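PDB 3TG9: penicillin-binding protein from Bacillus halodurans, which is a penicillin-binding protein of the beta-lactamase family and probably reacts with penicillins through an active-site serine. Local coordinates for residues T78-S81 and D82-A86; V91-H94 and H95-H99; V180-A184 and G185-S189. All blocks are in the same frame, centred on the assembly; numbering follows the deposited sequence.

Contact 1: residues T78-S81 and D82-A86; sequences TPLS and DWLDA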
# COMPACT_ATOMS: atom_id res chain seq x y z
N THR B 78 19.39 13.36 -31.98
CA THR B 78 18.72 12.13 -32.37
C THR B 78 17.22 12.30 -32.24
O THR B 78 16.74 12.77 -31.21
CB THR B 78 19.18 10.97 -31.48
OG1 THR B 78 20.62 10.94 -31.45
CG2 THR B 78 18.65 9.64 -32.01
N PRO B 79 16.47 11.94 -33.29
CA PRO B 79 15.00 12.00 -33.25
C PRO B 79 14.44 10.88 -32.40
O PRO B 79 15.02 9.79 -32.35
CB PRO B 79 14.60 11.80 -34.71
CG PRO B 79 15.84 12.07 -35.51
CD PRO B 79 16.96 11.61 -34.63
N LEU B 80 13.32 11.13 -31.73
CA LEU B 80 12.69 10.14 -30.87
C LEU B 80 12.20 8.93 -31.68
O LEU B 80 12.13 7.82 -31.17
CB LEU B 80 11.53 10.78 -30.11
CG LEU B 80 10.97 10.02 -28.91
CD1 LEU B 80 12.06 9.72 -27.91
CD2 LEU B 80 9.88 10.84 -28.26
N SER B 81 11.88 9.17 -32.95
CA SER B 81 11.47 8.10 -33.85
C SER B 81 12.57 7.06 -34.03
O SER B 81 12.29 5.89 -34.26
CB SER B 81 11.12 8.69 -35.22
OG SER B 81 12.21 9.44 -35.72
N ASP B 82 13.81 7.50 -33.92
CA ASP B 82 14.95 6.60 -34.07
C ASP B 82 14.93 5.41 -33.11
O ASP B 82 15.37 4.32 -33.45
CB ASP B 82 16.27 7.35 -33.92
CG ASP B 82 16.84 7.82 -35.25
OD1 ASP B 82 16.05 8.10 -36.17
OD2 ASP B 82 18.08 7.91 -35.35
N TRP B 83 14.41 5.63 -31.90
CA TRP B 83 14.53 4.63 -30.83
C TRP B 83 13.21 4.11 -30.27
O TRP B 83 13.18 3.02 -29.69
CB TRP B 83 15.40 5.17 -29.70
CG TRP B 83 16.84 5.34 -30.07
CD1 TRP B 83 17.45 6.47 -30.53
CD2 TRP B 83 17.85 4.33 -30.02
NE1 TRP B 83 18.78 6.23 -30.76
CE2 TRP B 83 19.06 4.92 -30.46
CE3 TRP B 83 17.86 2.98 -29.65
CZ2 TRP B 83 20.26 4.22 -30.53
CZ3 TRP B 83 19.06 2.28 -29.72
CH2 TRP B 83 20.24 2.90 -30.16
N LEU B 84 12.13 4.87 -30.43
CA LEU B 84 10.82 4.44 -29.95
C LEU B 84 9.82 4.30 -31.09
O LEU B 84 9.89 5.03 -32.08
CB LEU B 84 10.28 5.42 -28.90
CG LEU B 84 11.21 5.84 -27.75
CD1 LEU B 84 10.44 6.64 -26.71
CD2 LEU B 84 11.86 4.63 -27.12
N ASP B 85 8.90 3.35 -30.95
CA ASP B 85 7.85 3.14 -31.95
C ASP B 85 6.82 4.26 -31.89
O ASP B 85 6.50 4.88 -32.90
CB ASP B 85 7.15 1.79 -31.74
CG ASP B 85 8.05 0.61 -32.04
OD1 ASP B 85 8.93 0.74 -32.92
OD2 ASP B 85 7.87 -0.45 -31.40
N ALA B 86 6.28 4.49 -30.69
CA ALA B 86 5.30 5.55 -30.50
C ALA B 86 5.82 6.84 -31.11
O ALA B 86 6.82 7.39 -30.65
CB ALA B 86 4.99 5.73 -29.03

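Contact 2: residues V91-H94 and H95-H99; sequences VTIH and HLLTH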
# COMPACT_ATOMS: atom_id res chain seq x y z
N VAL B 91 10.17 15.28 -32.69
CA VAL B 91 10.68 15.36 -31.33
C VAL B 91 12.08 14.74 -31.23
O VAL B 91 12.36 13.69 -31.80
CB VAL B 91 9.71 14.75 -30.30
CG1 VAL B 91 10.39 14.61 -28.95
CG2 VAL B 91 8.47 15.61 -30.19
N THR B 92 12.96 15.44 -30.51
CA THR B 92 14.34 15.04 -30.38
C THR B 92 14.65 14.89 -28.90
O THR B 92 13.93 15.41 -28.05
CB THR B 92 15.26 16.13 -30.96
OG1 THR B 92 15.12 17.33 -30.18
CG2 THR B 92 14.91 16.43 -32.41
N ILE B 93 15.73 14.17 -28.60
CA ILE B 93 16.19 13.97 -27.24
C ILE B 93 16.27 15.30 -26.51
O ILE B 93 15.75 15.45 -25.41
CB ILE B 93 17.58 13.31 -27.23
CG1 ILE B 93 17.54 11.94 -27.92
CG2 ILE B 93 18.13 13.22 -25.82
CD1 ILE B 93 16.48 11.00 -27.36
N HIS B 94 16.93 16.27 -27.15
CA HIS B 94 17.14 17.58 -26.56
C HIS B 94 15.82 18.30 -26.22
O HIS B 94 15.75 19.02 -25.23
CB HIS B 94 18.02 18.43 -27.48
CG HIS B 94 18.00 19.89 -27.16
ND1 HIS B 94 18.96 20.50 -26.37
CD2 HIS B 94 17.13 20.87 -27.51
CE1 HIS B 94 18.68 21.78 -26.26
NE2 HIS B 94 17.57 22.03 -26.93
N HIS B 95 14.79 18.09 -27.03
CA HIS B 95 13.49 18.67 -26.72
C HIS B 95 12.94 18.12 -25.41
O HIS B 95 12.42 18.85 -24.57
CB HIS B 95 12.48 18.39 -27.84
CG HIS B 95 12.78 19.12 -29.12
ND1 HIS B 95 12.60 18.55 -30.36
CD2 HIS B 95 13.25 20.37 -29.34
CE1 HIS B 95 12.95 19.42 -31.29
NE2 HIS B 95 13.35 20.53 -30.70
N LEU B 96 13.07 16.81 -25.24
CA LEU B 96 12.59 16.13 -24.05
C LEU B 96 13.35 16.59 -22.80
O LEU B 96 12.75 16.86 -21.77
CB LEU B 96 12.70 14.62 -24.23
CG LEU B 96 11.92 14.08 -25.43
CD1 LEU B 96 12.41 12.71 -25.87
CD2 LEU B 96 10.44 14.05 -25.14
N LEU B 97 14.68 16.71 -22.93
CA LEU B 97 15.56 17.06 -21.82
C LEU B 97 15.30 18.45 -21.26
O LEU B 97 15.61 18.73 -20.09
CB LEU B 97 17.02 16.97 -22.26
CG LEU B 97 17.64 15.59 -22.41
CD1 LEU B 97 18.90 15.66 -23.25
CD2 LEU B 97 17.95 15.00 -21.04
N THR B 98 14.78 19.33 -22.10
CA THR B 98 14.57 20.72 -21.72
C THR B 98 13.09 21.08 -21.63
O THR B 98 12.75 22.23 -21.39
CB THR B 98 15.25 21.68 -22.71
OG1 THR B 98 14.77 21.43 -24.03
CG2 THR B 98 16.76 21.50 -22.68
N HIS B 99 12.22 20.09 -21.82
CA HIS B 99 10.78 20.32 -21.71
C HIS B 99 10.29 21.25 -22.81
O HIS B 99 9.46 22.12 -22.56
CB HIS B 99 10.42 20.94 -20.36
CG HIS B 99 10.67 20.05 -19.19
ND1 HIS B 99 9.91 18.93 -18.92
CD2 HIS B 99 11.61 20.11 -18.22
CE1 HIS B 99 10.36 18.35 -17.83
NE2 HIS B 99 11.39 19.04 -17.38

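Contact 3: residues V180-A184 and G185-S189; sequences VFQRA and GMHES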
# COMPACT_ATOMS: atom_id res chain seq x y z
N VAL B 180 24.68 5.25 -12.26
CA VAL B 180 24.58 6.52 -11.56
C VAL B 180 24.74 6.39 -10.05
O VAL B 180 25.61 7.01 -9.47
CB VAL B 180 23.27 7.26 -11.88
CG1 VAL B 180 23.17 8.53 -11.06
CG2 VAL B 180 23.20 7.57 -13.37
N PHE B 181 23.90 5.58 -9.41
CA PHE B 181 24.04 5.40 -7.97
C PHE B 181 25.37 4.75 -7.60
O PHE B 181 26.02 5.15 -6.64
CB PHE B 181 22.88 4.58 -7.38
CG PHE B 181 21.54 5.24 -7.54
CD1 PHE B 181 21.44 6.60 -7.82
CD2 PHE B 181 20.38 4.50 -7.39
CE1 PHE B 181 20.20 7.20 -7.96
CE2 PHE B 181 19.14 5.10 -7.53
CZ PHE B 181 19.04 6.45 -7.81
N GLN B 182 25.78 3.75 -8.38
CA GLN B 182 26.95 2.96 -8.04
C GLN B 182 28.19 3.76 -8.39
O GLN B 182 29.12 3.87 -7.59
CB GLN B 182 26.96 1.65 -8.84
CG GLN B 182 27.80 0.55 -8.22
CD GLN B 182 27.06 -0.22 -7.14
OE1 GLN B 182 26.44 0.37 -6.24
NE2 GLN B 182 27.11 -1.54 -7.22
N ARG B 183 28.16 4.34 -9.58
CA ARG B 183 29.25 5.14 -10.11
C ARG B 183 29.44 6.44 -9.32
O ARG B 183 30.38 7.19 -9.58
CB ARG B 183 29.00 5.44 -11.59
CG ARG B 183 30.24 5.68 -12.42
CD ARG B 183 29.91 5.72 -13.90
NE ARG B 183 30.78 6.65 -14.63
CZ ARG B 183 30.73 6.86 -15.94
NH1 ARG B 183 29.86 6.19 -16.69
NH2 ARG B 183 31.56 7.73 -16.52
N ALA B 184 28.58 6.70 -8.34
CA ALA B 184 28.72 7.89 -7.50
C ALA B 184 28.73 7.58 -6.01
O ALA B 184 28.65 8.49 -5.18
CB ALA B 184 27.61 8.90 -7.81
N GLY B 185 28.78 6.29 -5.67
CA GLY B 185 28.92 5.86 -4.29
C GLY B 185 27.65 5.87 -3.47
O GLY B 185 27.70 5.85 -2.25
N MET B 186 26.50 5.90 -4.15
CA MET B 186 25.20 5.94 -3.49
C MET B 186 24.64 4.53 -3.23
O MET B 186 23.77 4.06 -3.97
CB MET B 186 24.22 6.75 -4.34
CG MET B 186 24.72 8.16 -4.68
SD MET B 186 23.79 8.98 -6.01
CE MET B 186 22.18 9.14 -5.24
N HIS B 187 25.11 3.87 -2.17
CA HIS B 187 24.73 2.48 -1.90
C HIS B 187 23.43 2.34 -1.10
O HIS B 187 22.98 1.23 -0.86
CB HIS B 187 25.86 1.76 -1.15
CG HIS B 187 27.23 2.07 -1.68
ND1 HIS B 187 27.74 1.49 -2.82
CD2 HIS B 187 28.19 2.90 -1.21
CE1 HIS B 187 28.96 1.96 -3.04
NE2 HIS B 187 29.26 2.81 -2.07
N GLU B 188 22.85 3.46 -0.69
CA GLU B 188 21.60 3.43 0.06
C GLU B 188 20.41 3.97 -0.74
O GLU B 188 19.42 4.40 -0.16
CB GLU B 188 21.73 4.23 1.35
CG GLU B 188 22.76 3.69 2.32
CD GLU B 188 22.46 4.11 3.74
OE1 GLU B 188 23.35 4.69 4.39
OE2 GLU B 188 21.32 3.87 4.21
N SER B 189 20.51 3.94 -2.06
CA SER B 189 19.50 4.53 -2.93
C SER B 189 18.97 3.52 -3.92
O SER B 189 19.66 2.56 -4.28
CB SER B 189 20.08 5.72 -3.71
OG SER B 189 20.34 6.81 -2.85

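Contact 1: residues T78-S81 and D82-A86
Two overlapping turns, 79-82 and 80-84, in the surface loop between helix 58-70 and helix 93-98 bring T78, P79 and L80 against D82, W83 and L84, and backbone carbonyls hold them closed. D82 N donates to P79 O at 3.0 Å, standing well above the carbonyl plane. L80 O takes two donors: L84 N at 3.0 Å, nearly along the C=O axis, and W83 N at 3.2 Å, above the plane. Proline suits its position because its missing N-H costs the turn nothing, while its carbonyl is the first acceptor. On the polar side, the D82 carboxylate carbon CG lies 3.8 Å from P79 CD, a contact with the pyrrolidine ring rather than a bond. In T78, chi1 of -50° puts OG1 beside the backbone N, where it hydrogen-bonds to S75 O, and leaves CG2 trans to that N; this methyl meets the edge of the W83 indole in its plane, 3.6 Å from NE1. On the side of helix 155-168, L80 CD1 and L84 CD1 touch at 3.7 Å, L80 resting on L159 and V163 and L84 on L162. W83 reaches the same helix through V167, and its carbonyl accepts from S166. Polar D82 and S81 thus remain exposed while the branched aliphatic groups seat the turns on the helix, and the doubly used L80 carbonyl ties their backbone together.

Contact 2: residues V91-H94 and H95-H99
T92 and H95 form a capping box at the start of helix 93-98, with T92 as N-cap. T92 OG1 accepts from H95 N at 3.3 Å, and in return T92 N gives its hydrogen to H95 ND1 at 3.1 Å, tilted 27° from the imidazole plane. Threonine suits the cap because its short hydroxyl can accept from H95 N; chi1 of 64° places OG1 where it does so, over one face of the H95 ring. Histidine suits the third helical position because ND1 can accept. This polar side, with T92, H94 and H95 all partly exposed, is the more accessible to solvent, and H94 ND1 hydrogen-bonds to Y273. The buried, tightly packed part is apolar: I93 CG2 meets L97 CD1 at 3.6 Å, the two side chains running side by side, and V91 CG1 crosses L96 CD2 at 3.9 Å at about a right angle. I93, L96 and L97 pack on L160 of helix 155-168, and I93 and L97 also reach I65 of helix 58-70. H99, with positive phi, closes the helix in a Schellman motif. In the last turn, T98 OG1, also hydrogen-bonded to T100 OG1, donates to H94 O at 2.9 Å, tilted 19° from the carbonyl plane.

Contact 3: residues V180-A184 and G185-S189
With CG anti to the carbonyl carbon in both residues (chi1 -63° in F181), the side chains of F181 and M186 cross obliquely at the Schellman motif that ends helix 172-182, and the bend at chi3 of M186 carries its methyl to the phenyl ring. M186 CE lies 3.7 Å from F181 CD1, while M186 SD sits 5.0 Å from the F181 ring centroid in an oblique Met-aromatic contact, 63° off the ring normal. The long, flexible thioether suits this place, for besides meeting the ring it also packs on L240 of helix 234-245 and V232 of strand 231-232. S189 meets the ring differently: its CB stands over one face, 4.0 Å from the F181 centroid, in a CH-pi contact, while its OG hydrogen-bonds to D236. The F60 ring of helix 58-70 also meets F181, nearly perpendicular to it.

F181 and M186 are also joined through the backbone. After a wider pi-type turn at 180-182, M186 N donates to F181 O at 2.6 Å and G185 N donates to Q182 O at 3.1 Å, the latter donor standing high above the carbonyl plane. G185 is the C-prime residue; its positive phi is one that glycine, with no side chain, adopts readily. The small A184 suits a place packed against M186, A243 and L249, its CB lying 4.2 Å from M186 SD. Q182 and H187 are exposed, with the Q182 amide and H187 imidazole planes turned 51° apart and Q182 OE1 3.8 Å from H187 ND1.

The three contacts follow one another along the chain without overlap. Contacts 1 and 2 are neighbours, their centres 12 Å apart: L80 N probably hydrogen-bonds to V91 O and T78 O to I93 N, and L80 packs on L96, so the surface turns are fastened to the start of helix 93-98. Both lean on helix 155-168. Contact 3 stands apart, its centre 29 Å from contact 1 and 26 Å from contact 2, at the end of helix 172-182. Helix 58-70 touches contacts 2 and 3; K58 is its first residue and S55 lies just before it, an SxxK pattern consistent with a penicillin-recognising active site. Y152, probably part of that site, meets the H99 ring of contact 2.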